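Local coordinates for protein endoglucanase (Ganoderma lucidum, PDB 5D8Z) that probably hydrolyses internal beta-1,4-glucosidic bonds in cellulose and related glucans, as a glycoside hydrolase family 5 endoglucanase, at residues A[30-35]-A[81-86]; A[64-69]-A[73-78]; A[130-135]-A[171-176]. All blocks are in the same frame, centred on the assembly; numbering follows the deposited sequence.

Contact 1 of 3, residues A[30-35]-A[81-86]; sequences AGFDFG and WQFITD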
loop_
_atom_site.group_PDB
_atom_site.type_symbol
_atom_site.label_atom_id
_atom_site.label_comp_id
_atom_site.label_asym_id
_atom_site.label_seq_id
_atom_site.Cartn_x
_atom_site.Cartn_y
_atom_site.Cartn_z
ATOM N N ALA A 30 -2.273 3.410 -9.361
ATOM C CA ALA A 30 -3.369 2.442 -9.518
ATOM C C ALA A 30 -3.742 2.098 -10.938
ATOM O O ALA A 30 -3.371 2.760 -11.887
ATOM C CB ALA A 30 -4.587 2.937 -8.814
ATOM N N GLY A 31 -4.500 1.020 -11.064
ATOM C CA GLY A 31 -4.891 0.486 -12.362
ATOM C C GLY A 31 -5.017 -1.029 -12.426
ATOM O O GLY A 31 -6.007 -1.530 -12.931
ATOM N N PHE A 32 -4.009 -1.767 -11.955
ATOM C CA PHE A 32 -4.085 -3.236 -11.969
ATOM C C PHE A 32 -5.122 -3.697 -10.958
ATOM O O PHE A 32 -5.541 -4.877 -10.971
ATOM C CB PHE A 32 -2.746 -3.886 -11.625
ATOM C CG PHE A 32 -1.790 -3.985 -12.773
ATOM C CD1 PHE A 32 -1.938 -4.962 -13.720
ATOM C CD2 PHE A 32 -0.714 -3.106 -12.882
ATOM C CE1 PHE A 32 -1.042 -5.066 -14.774
ATOM C CE2 PHE A 32 0.184 -3.196 -13.931
ATOM C CZ PHE A 32 0.027 -4.187 -14.884
ATOM N N ASP A 33 -5.506 -2.791 -10.056
ATOM C CA ASP A 33 -6.483 -3.123 -9.030
ATOM C C ASP A 33 -7.890 -2.868 -9.489
ATOM O O ASP A 33 -8.811 -3.035 -8.721
ATOM C CB ASP A 33 -6.229 -2.315 -7.755
ATOM C CG ASP A 33 -6.151 -0.815 -8.015
ATOM O OD1 ASP A 33 -5.261 -0.432 -8.804
ATOM O OD2 ASP A 33 -6.969 -0.032 -7.442
ATOM N N PHE A 34 -8.092 -2.433 -10.716
ATOM C CA PHE A 34 -9.455 -2.054 -11.076
ATOM C C PHE A 34 -10.338 -3.282 -11.226
ATOM O O PHE A 34 -9.877 -4.373 -11.550
ATOM C CB PHE A 34 -9.509 -1.166 -12.302
ATOM C CG PHE A 34 -8.989 0.215 -12.071
ATOM C CD1 PHE A 34 -8.519 0.620 -10.824
ATOM C CD2 PHE A 34 -8.986 1.134 -13.114
ATOM C CE1 PHE A 34 -8.033 1.906 -10.643
ATOM C CE2 PHE A 34 -8.510 2.428 -12.935
ATOM C CZ PHE A 34 -8.031 2.815 -11.698
ATOM N N GLY A 35 -11.609 -3.107 -10.914
ATOM C CA GLY A 35 -12.493 -4.256 -10.749
ATOM C C GLY A 35 -12.033 -5.209 -9.649
ATOM O O GLY A 35 -12.267 -6.411 -9.727
ATOM N N TRP A 81 -4.766 -10.714 -6.650
ATOM C CA TRP A 81 -4.393 -12.121 -6.644
ATOM C C TRP A 81 -4.840 -12.808 -7.928
ATOM O O TRP A 81 -4.073 -13.510 -8.589
ATOM C CB TRP A 81 -5.060 -12.782 -5.434
ATOM C CG TRP A 81 -4.504 -14.104 -5.048
ATOM C CD1 TRP A 81 -3.715 -14.908 -5.793
ATOM C CD2 TRP A 81 -4.736 -14.791 -3.819
ATOM N NE1 TRP A 81 -3.451 -16.062 -5.103
ATOM C CE2 TRP A 81 -4.061 -16.010 -3.890
ATOM C CE3 TRP A 81 -5.416 -14.469 -2.661
ATOM C CZ2 TRP A 81 -4.043 -16.914 -2.854
ATOM C CZ3 TRP A 81 -5.413 -15.361 -1.621
ATOM C CH2 TRP A 81 -4.733 -16.584 -1.718
ATOM N N GLN A 82 -6.094 -12.587 -8.278
ATOM C CA GLN A 82 -6.634 -13.165 -9.471
ATOM C C GLN A 82 -5.796 -12.779 -10.703
ATOM O O GLN A 82 -5.392 -13.603 -11.489
ATOM C CB GLN A 82 -8.066 -12.749 -9.587
ATOM C CG GLN A 82 -8.979 -13.493 -8.626
ATOM C CD GLN A 82 -9.249 -12.792 -7.303
ATOM O OE1 GLN A 82 -8.422 -12.038 -6.786
ATOM N NE2 GLN A 82 -10.423 -13.064 -6.732
ATOM N N PHE A 83 -5.442 -11.541 -10.840
ATOM C CA PHE A 83 -4.613 -11.180 -11.958
ATOM C C PHE A 83 -3.279 -11.942 -11.960
ATOM O O PHE A 83 -2.799 -12.423 -12.997
ATOM C CB PHE A 83 -4.384 -9.669 -11.935
ATOM C CG PHE A 83 -3.667 -9.156 -13.132
ATOM C CD1 PHE A 83 -4.353 -8.903 -14.297
ATOM C CD2 PHE A 83 -2.297 -8.930 -13.088
ATOM C CE1 PHE A 83 -3.699 -8.422 -15.405
ATOM C CE2 PHE A 83 -1.617 -8.468 -14.196
ATOM C CZ PHE A 83 -2.319 -8.216 -15.361
ATOM N N ILE A 84 -2.669 -12.057 -10.799
ATOM C CA ILE A 84 -1.348 -12.652 -10.726
ATOM C C ILE A 84 -1.397 -14.073 -11.170
ATOM O O ILE A 84 -0.457 -14.552 -11.804
ATOM C CB ILE A 84 -0.813 -12.643 -9.302
ATOM C CG1 ILE A 84 -0.442 -11.226 -8.930
ATOM C CG2 ILE A 84 0.411 -13.531 -9.197
ATOM C CD1 ILE A 84 -0.295 -11.005 -7.456
ATOM N N THR A 85 -2.475 -14.757 -10.810
ATOM C CA THR A 85 -2.596 -16.184 -11.067
ATOM C C THR A 85 -3.636 -16.574 -12.140
ATOM O O THR A 85 -3.916 -17.761 -12.335
ATOM C CB THR A 85 -3.018 -16.864 -9.767
ATOM O OG1 THR A 85 -4.335 -16.399 -9.409
ATOM C CG2 THR A 85 -2.007 -16.550 -8.674
ATOM N N ASP A 86 -4.216 -15.583 -12.806
ATOM C CA ASP A 86 -5.384 -15.778 -13.674
ATOM C C ASP A 86 -6.518 -16.595 -13.028
ATOM O O ASP A 86 -6.844 -17.703 -13.466
ATOM C CB ASP A 86 -4.988 -16.369 -15.040
ATOM C CG ASP A 86 -6.088 -16.197 -16.104
ATOM O OD1 ASP A 86 -6.596 -15.059 -16.318
ATOM O OD2 ASP A 86 -6.445 -17.210 -16.739
#
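F32 and F83 join the loop that leaves the first strand of the (beta/alpha)8 barrel, 24-30, to the short helix 81-85 that follows the second, so the contact ties together two beta-alpha connections of the TIM-barrel fold. The two phenyl rings carry it alone. F32 brings the CD1-CE1 side of its ring over one face of F83, with CD1 standing 3.5 Å above that plane but displaced toward the rim. The closest approach, F32 CE1 to F83 CZ, measures 3.4 Å, while the ring centroids of F32 and F83 lie 5.1 Å apart with planes at 59°, an oblique pairing between buried rings. F83 gets there because its CG is anti to the backbone N (chi1 -173°), which sends the ring off the helix and across to F32. The F32 ring also meets Y101 edge-to-face and packs on E100 and L104 of helix 95-110; F83 touches E100 as well, so both rings pack on that helix. On the helix side, the carbonyl of F83 accepts a bond from N97 ND2. The loop that presents F32 is a type I turn from G31 to F34, closed by F34 N to G31 O at 3.2 Å. Within it, D33 folds its carboxylate back onto the backbone: G31 N donates to OD1 of D33, on the syn side, at 2.8 Å and nearly straight (174°).

Contact 2 of 3, residues A[64-69]-A[73-78]; sequences KHFVDD and NVFRLP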
loop_
_atom_site.group_PDB
_atom_site.type_symbol
_atom_site.label_atom_id
_atom_site.label_comp_id
_atom_site.label_asym_id
_atom_site.label_seq_id
_atom_site.Cartn_x
_atom_site.Cartn_y
_atom_site.Cartn_z
ATOM N N LYS A 64 8.936 8.919 -13.146
ATOM C CA LYS A 64 10.100 9.799 -13.428
ATOM C C LYS A 64 9.891 11.175 -12.797
ATOM O O LYS A 64 10.778 11.747 -12.176
ATOM C CB LYS A 64 10.326 9.998 -14.927
ATOM C CG LYS A 64 11.478 9.206 -15.544
ATOM C CD LYS A 64 12.786 10.017 -15.595
ATOM C CE LYS A 64 12.872 11.020 -16.744
ATOM N NZ LYS A 64 13.114 10.361 -18.057
ATOM N N HIS A 65 8.686 11.685 -12.941
ATOM C CA HIS A 65 8.386 13.035 -12.528
ATOM C C HIS A 65 8.311 13.095 -11.023
ATOM O O HIS A 65 8.919 13.952 -10.391
ATOM C CB HIS A 65 7.068 13.478 -13.184
ATOM C CG HIS A 65 6.336 14.515 -12.426
ATOM N ND1 HIS A 65 6.849 15.774 -12.205
ATOM C CD2 HIS A 65 5.134 14.475 -11.804
ATOM C CE1 HIS A 65 5.984 16.475 -11.493
ATOM N NE2 HIS A 65 4.932 15.711 -11.240
ATOM N N PHE A 66 7.565 12.174 -10.432
ATOM C CA PHE A 66 7.383 12.210 -9.001
ATOM C C PHE A 66 8.728 12.153 -8.274
ATOM O O PHE A 66 8.877 12.764 -7.220
ATOM C CB PHE A 66 6.460 11.074 -8.551
ATOM C CG PHE A 66 4.986 11.359 -8.719
ATOM C CD1 PHE A 66 4.411 12.511 -8.211
ATOM C CD2 PHE A 66 4.167 10.456 -9.339
ATOM C CE1 PHE A 66 3.047 12.769 -8.357
ATOM C CE2 PHE A 66 2.812 10.689 -9.464
ATOM C CZ PHE A 66 2.246 11.847 -8.985
ATOM N N VAL A 67 9.704 11.430 -8.828
ATOM C CA VAL A 67 11.045 11.406 -8.245
ATOM C C VAL A 67 11.767 12.688 -8.609
ATOM O O VAL A 67 12.077 13.487 -7.730
ATOM C CB VAL A 67 11.931 10.210 -8.719
ATOM C CG1 VAL A 67 13.342 10.302 -8.123
ATOM C CG2 VAL A 67 11.311 8.869 -8.350
ATOM N N ASP A 68 12.021 12.890 -9.895
ATOM C CA ASP A 68 12.957 13.931 -10.330
ATOM C C ASP A 68 12.575 15.359 -9.954
ATOM O O ASP A 68 13.456 16.197 -9.708
ATOM C CB ASP A 68 13.207 13.838 -11.833
ATOM C CG ASP A 68 13.936 12.546 -12.218
ATOM O OD1 ASP A 68 14.238 11.741 -11.308
ATOM O OD2 ASP A 68 14.198 12.321 -13.428
ATOM N N ASP A 69 11.286 15.643 -9.894
ATOM C CA ASP A 69 10.834 16.997 -9.619
ATOM C C ASP A 69 10.269 17.130 -8.198
ATOM O O ASP A 69 10.319 18.198 -7.619
ATOM C CB ASP A 69 9.778 17.451 -10.666
ATOM C CG ASP A 69 10.221 17.181 -12.122
ATOM O OD1 ASP A 69 11.418 17.430 -12.437
ATOM O OD2 ASP A 69 9.373 16.708 -12.950
ATOM N N ASN A 73 9.923 8.849 -3.615
ATOM C CA ASN A 73 10.894 7.929 -3.072
ATOM C C ASN A 73 10.545 6.478 -3.243
ATOM O O ASN A 73 11.412 5.623 -3.324
ATOM C CB ASN A 73 10.796 8.141 -1.585
ATOM C CG ASN A 73 12.074 7.956 -0.913
ATOM O OD1 ASN A 73 12.964 7.332 -1.460
ATOM N ND2 ASN A 73 12.197 8.503 0.284
ATOM N N VAL A 74 9.239 6.217 -3.157
ATOM C CA VAL A 74 8.655 4.891 -3.241
ATOM C C VAL A 74 7.314 4.997 -3.994
ATOM O O VAL A 74 6.679 6.036 -3.979
ATOM C CB VAL A 74 8.415 4.344 -1.824
ATOM C CG1 VAL A 74 7.398 5.191 -1.092
ATOM C CG2 VAL A 74 7.939 2.906 -1.834
ATOM N N PHE A 75 6.886 3.913 -4.631
ATOM C CA PHE A 75 5.560 3.842 -5.233
ATOM C C PHE A 75 4.876 2.582 -4.835
ATOM O O PHE A 75 5.499 1.566 -4.602
ATOM C CB PHE A 75 5.649 3.982 -6.753
ATOM C CG PHE A 75 6.250 5.281 -7.148
ATOM C CD1 PHE A 75 5.593 6.467 -6.836
ATOM C CD2 PHE A 75 7.499 5.339 -7.687
ATOM C CE1 PHE A 75 6.159 7.695 -7.122
ATOM C CE2 PHE A 75 8.087 6.562 -7.987
ATOM C CZ PHE A 75 7.412 7.744 -7.700
ATOM N N ARG A 76 3.573 2.666 -4.734
ATOM C CA ARG A 76 2.819 1.532 -4.326
ATOM C C ARG A 76 2.009 1.090 -5.509
ATOM O O ARG A 76 1.319 1.898 -6.102
ATOM C CB ARG A 76 1.926 1.910 -3.176
ATOM C CG ARG A 76 1.208 0.727 -2.586
ATOM C CD ARG A 76 0.675 1.084 -1.236
ATOM N NE ARG A 76 -0.024 -0.009 -0.596
ATOM C CZ ARG A 76 -1.342 -0.128 -0.554
ATOM N NH1 ARG A 76 -2.136 0.744 -1.174
ATOM N NH2 ARG A 76 -1.871 -1.139 0.111
ATOM N N LEU A 77 2.075 -0.201 -5.813
ATOM C CA LEU A 77 1.592 -0.762 -7.066
ATOM C C LEU A 77 0.556 -1.827 -6.798
ATOM O O LEU A 77 0.890 -3.032 -6.726
ATOM C CB LEU A 77 2.737 -1.428 -7.830
ATOM C CG LEU A 77 4.015 -0.651 -8.071
ATOM C CD1 LEU A 77 4.918 -1.507 -8.943
ATOM C CD2 LEU A 77 3.714 0.685 -8.704
ATOM N N PRO A 78 -0.710 -1.411 -6.681
ATOM C CA PRO A 78 -1.782 -2.356 -6.371
ATOM C C PRO A 78 -2.037 -3.368 -7.462
ATOM O O PRO A 78 -2.111 -3.009 -8.627
ATOM C CB PRO A 78 -2.997 -1.468 -6.197
ATOM C CG PRO A 78 -2.452 -0.104 -5.944
ATOM C CD PRO A 78 -1.200 -0.033 -6.749
#
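F66 and F75 both set CG anti to their own carbonyl carbon, with chi1 -81° in the helix residue and -60° in the strand residue, and these torsions let the far end of the F75 ring reach the base of the F66 side chain. F75 arrives with its edge: CZ lies 3.6 Å from F66 CB and CE1 lies 3.7 Å from the same F66 CB, close to the plane of the F75 ring. On the neighbouring part of that edge, V67 CG2 stands 4.0 Å from F75 CE2, so the ring tip nestles between two successive helix residues. This is the helix-to-strand step of the (beta/alpha)8 barrel, in which helix 59-68 lies outside the second strand, 74-79, and a short turn links them. F75 points outward into that layer, where it also packs on V27 and C108, whereas R76 next to it turns inward and forms salt bridges with D118 and with E276, a residue lining the glycan pocket. Were F75 cut back to an alanine, F66 CB and V67 CG2 would probably be left without the ring edge they pack on, opening a gap between helix and strand. Where the helix ends, H65 ND1 donates to D69 OD2 over 2.8 Å at 174°, in the imidazole plane and to the anti lone pair of the carboxylate. H65 NE2 is bonded to D333 OD2, and W331 stacks on the imidazole ring.

Contact 3 of 3, residues A[130-135]-A[171-176]; sequences IGQGGP and INLWAD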
loop_
_atom_site.group_PDB
_atom_site.type_symbol
_atom_site.label_atom_id
_atom_site.label_comp_id
_atom_site.label_asym_id
_atom_site.label_seq_id
_atom_site.Cartn_x
_atom_site.Cartn_y
_atom_site.Cartn_z
ATOM N N ILE A 130 -9.328 -15.406 3.857
ATOM C CA ILE A 130 -8.162 -16.265 3.933
ATOM C C ILE A 130 -8.012 -16.742 5.347
ATOM O O ILE A 130 -8.051 -15.956 6.238
ATOM C CB ILE A 130 -6.880 -15.493 3.612
ATOM C CG1 ILE A 130 -6.879 -15.032 2.149
ATOM C CG2 ILE A 130 -5.645 -16.343 3.920
ATOM C CD1 ILE A 130 -6.096 -13.767 1.947
ATOM N N GLY A 131 -7.821 -18.027 5.554
ATOM C CA GLY A 131 -7.533 -18.539 6.878
ATOM C C GLY A 131 -8.780 -18.775 7.708
ATOM O O GLY A 131 -8.686 -19.480 8.715
ATOM N N GLN A 132 -9.927 -18.239 7.252
ATOM C CA GLN A 132 -11.146 -18.166 8.018
ATOM C C GLN A 132 -12.371 -18.283 7.115
ATOM O O GLN A 132 -13.177 -17.346 7.024
ATOM C CB GLN A 132 -11.218 -16.820 8.734
ATOM C CG GLN A 132 -10.215 -16.661 9.875
ATOM C CD GLN A 132 -10.132 -15.234 10.424
ATOM O OE1 GLN A 132 -11.134 -14.596 10.773
ATOM N NE2 GLN A 132 -8.913 -14.736 10.500
ATOM N N GLY A 133 -12.537 -19.430 6.455
ATOM C CA GLY A 133 -13.586 -19.576 5.418
ATOM C C GLY A 133 -13.088 -19.674 3.976
ATOM O O GLY A 133 -13.605 -20.449 3.194
ATOM N N GLY A 134 -12.074 -18.894 3.608
ATOM C CA GLY A 134 -11.634 -18.795 2.221
ATOM C C GLY A 134 -10.461 -19.716 1.949
ATOM O O GLY A 134 -10.411 -20.816 2.466
ATOM N N PRO A 135 -9.503 -19.258 1.134
ATOM C CA PRO A 135 -8.243 -19.957 0.945
ATOM C C PRO A 135 -7.464 -20.128 2.231
ATOM O O PRO A 135 -7.563 -19.315 3.129
ATOM C CB PRO A 135 -7.463 -19.049 0.007
ATOM C CG PRO A 135 -8.476 -18.183 -0.641
ATOM C CD PRO A 135 -9.565 -18.013 0.359
ATOM N N ILE A 171 -8.749 -11.765 14.713
ATOM C CA ILE A 171 -7.505 -11.155 14.346
ATOM C C ILE A 171 -6.247 -11.997 14.590
ATOM O O ILE A 171 -5.243 -11.853 13.883
ATOM C CB ILE A 171 -7.354 -9.827 15.080
ATOM C CG1 ILE A 171 -6.217 -9.021 14.462
ATOM C CG2 ILE A 171 -7.117 -10.066 16.564
ATOM C CD1 ILE A 171 -6.506 -8.579 13.052
ATOM N N ASN A 172 -6.266 -12.860 15.586
ATOM C CA ASN A 172 -5.090 -13.695 15.821
ATOM C C ASN A 172 -4.890 -14.757 14.778
ATOM O O ASN A 172 -3.766 -15.146 14.538
ATOM C CB ASN A 172 -5.140 -14.343 17.204
ATOM C CG ASN A 172 -5.028 -13.312 18.317
ATOM O OD1 ASN A 172 -3.969 -12.650 18.474
ATOM N ND2 ASN A 172 -6.121 -13.151 19.093
ATOM N N LEU A 173 -5.985 -15.245 14.189
ATOM C CA LEU A 173 -5.910 -16.162 13.064
ATOM C C LEU A 173 -5.387 -15.417 11.858
ATOM O O LEU A 173 -4.573 -15.955 11.106
ATOM C CB LEU A 173 -7.268 -16.769 12.747
ATOM C CG LEU A 173 -7.727 -17.779 13.796
ATOM C CD1 LEU A 173 -9.183 -18.166 13.567
ATOM C CD2 LEU A 173 -6.836 -19.009 13.801
ATOM N N TRP A 174 -5.837 -14.181 11.685
ATOM C CA TRP A 174 -5.270 -13.328 10.650
ATOM C C TRP A 174 -3.761 -13.074 10.832
ATOM O O TRP A 174 -2.984 -13.173 9.893
ATOM C CB TRP A 174 -6.005 -11.980 10.572
ATOM C CG TRP A 174 -5.333 -11.036 9.631
ATOM C CD1 TRP A 174 -4.773 -9.835 9.940
ATOM C CD2 TRP A 174 -5.102 -11.232 8.237
ATOM N NE1 TRP A 174 -4.224 -9.252 8.817
ATOM C CE2 TRP A 174 -4.401 -10.101 7.760
ATOM C CE3 TRP A 174 -5.412 -12.249 7.340
ATOM C CZ2 TRP A 174 -4.021 -9.964 6.431
ATOM C CZ3 TRP A 174 -5.003 -12.110 6.011
ATOM C CH2 TRP A 174 -4.332 -10.976 5.577
ATOM N N ALA A 175 -3.341 -12.728 12.032
ATOM C CA ALA A 175 -1.929 -12.618 12.280
ATOM C C ALA A 175 -1.183 -13.923 11.938
ATOM O O ALA A 175 -0.058 -13.881 11.429
ATOM C CB ALA A 175 -1.703 -12.197 13.720
ATOM N N ASP A 176 -1.816 -15.076 12.178
ATOM C CA ASP A 176 -1.276 -16.393 11.731
ATOM C C ASP A 176 -1.123 -16.522 10.222
ATOM O O ASP A 176 -0.117 -17.019 9.734
ATOM C CB ASP A 176 -2.108 -17.563 12.269
ATOM C CG ASP A 176 -1.963 -17.741 13.788
ATOM O OD1 ASP A 176 -0.818 -17.616 14.294
ATOM O OD2 ASP A 176 -2.982 -17.998 14.480
#
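Q132 faces L173 and W174 from an irregular glycine-rich loop, folded back on itself by the bond from G131 N to P135 O (2.8 Å), that lies against the first turns of helix 171-187. Q132 spans the gap. With CG anti to its carbonyl carbon (chi1 -70°) and the chain extended beyond CG, it carries its amide to the helix, crossing the L173 side chain on the way. There Q132 CG lies 4.1 Å from L173 CD1, and NE2 comes to 3.4 Å from L173 CB. The same NE2 is 3.3 Å from W174 N, but both are donors, so this is an approach without a bond. The amide is held from its other end: Q132 OE1 accepts from D170 N, just before the helix, and D170 OD1 in turn accepts from L173 N. W174 meets the loop at both ends: its CB lies 4.0 Å from Q132 NE2, and farther out the indole CZ3 is 4.5 Å from I130 CD1, a looser approach. I130 and W174 both pack on M162. The indole NE1 donates to P198 O, which fixes the ring toward the fifth strand. The loop belongs to the connection after the third barrel strand and the helix to the unit after the fourth, so the contact is the lateral packing of neighbouring beta-alpha units in a TIM barrel.

How the contacts relate
Along the chain, contact 2 is nested within the loop closed by contact 1, and contact 3 follows both. Contacts 1 and 2 have centres about 20 Å apart and are joined through strand 74-79, which takes part in contact 2 and is followed directly by helix 81-85 of contact 1; they touch where F32 CB packs on P78 O. Contact 3 lies about 21 Å from contact 1, centre to centre, and W81 of the latter bridges to I130 and P135. Contacts 2 and 3, centres about 33 Å apart, lie on opposite sides of the chain's centre and do not touch. Together they fasten consecutive beta-alpha units, first to fourth, around the barrel that carries the glycan pocket.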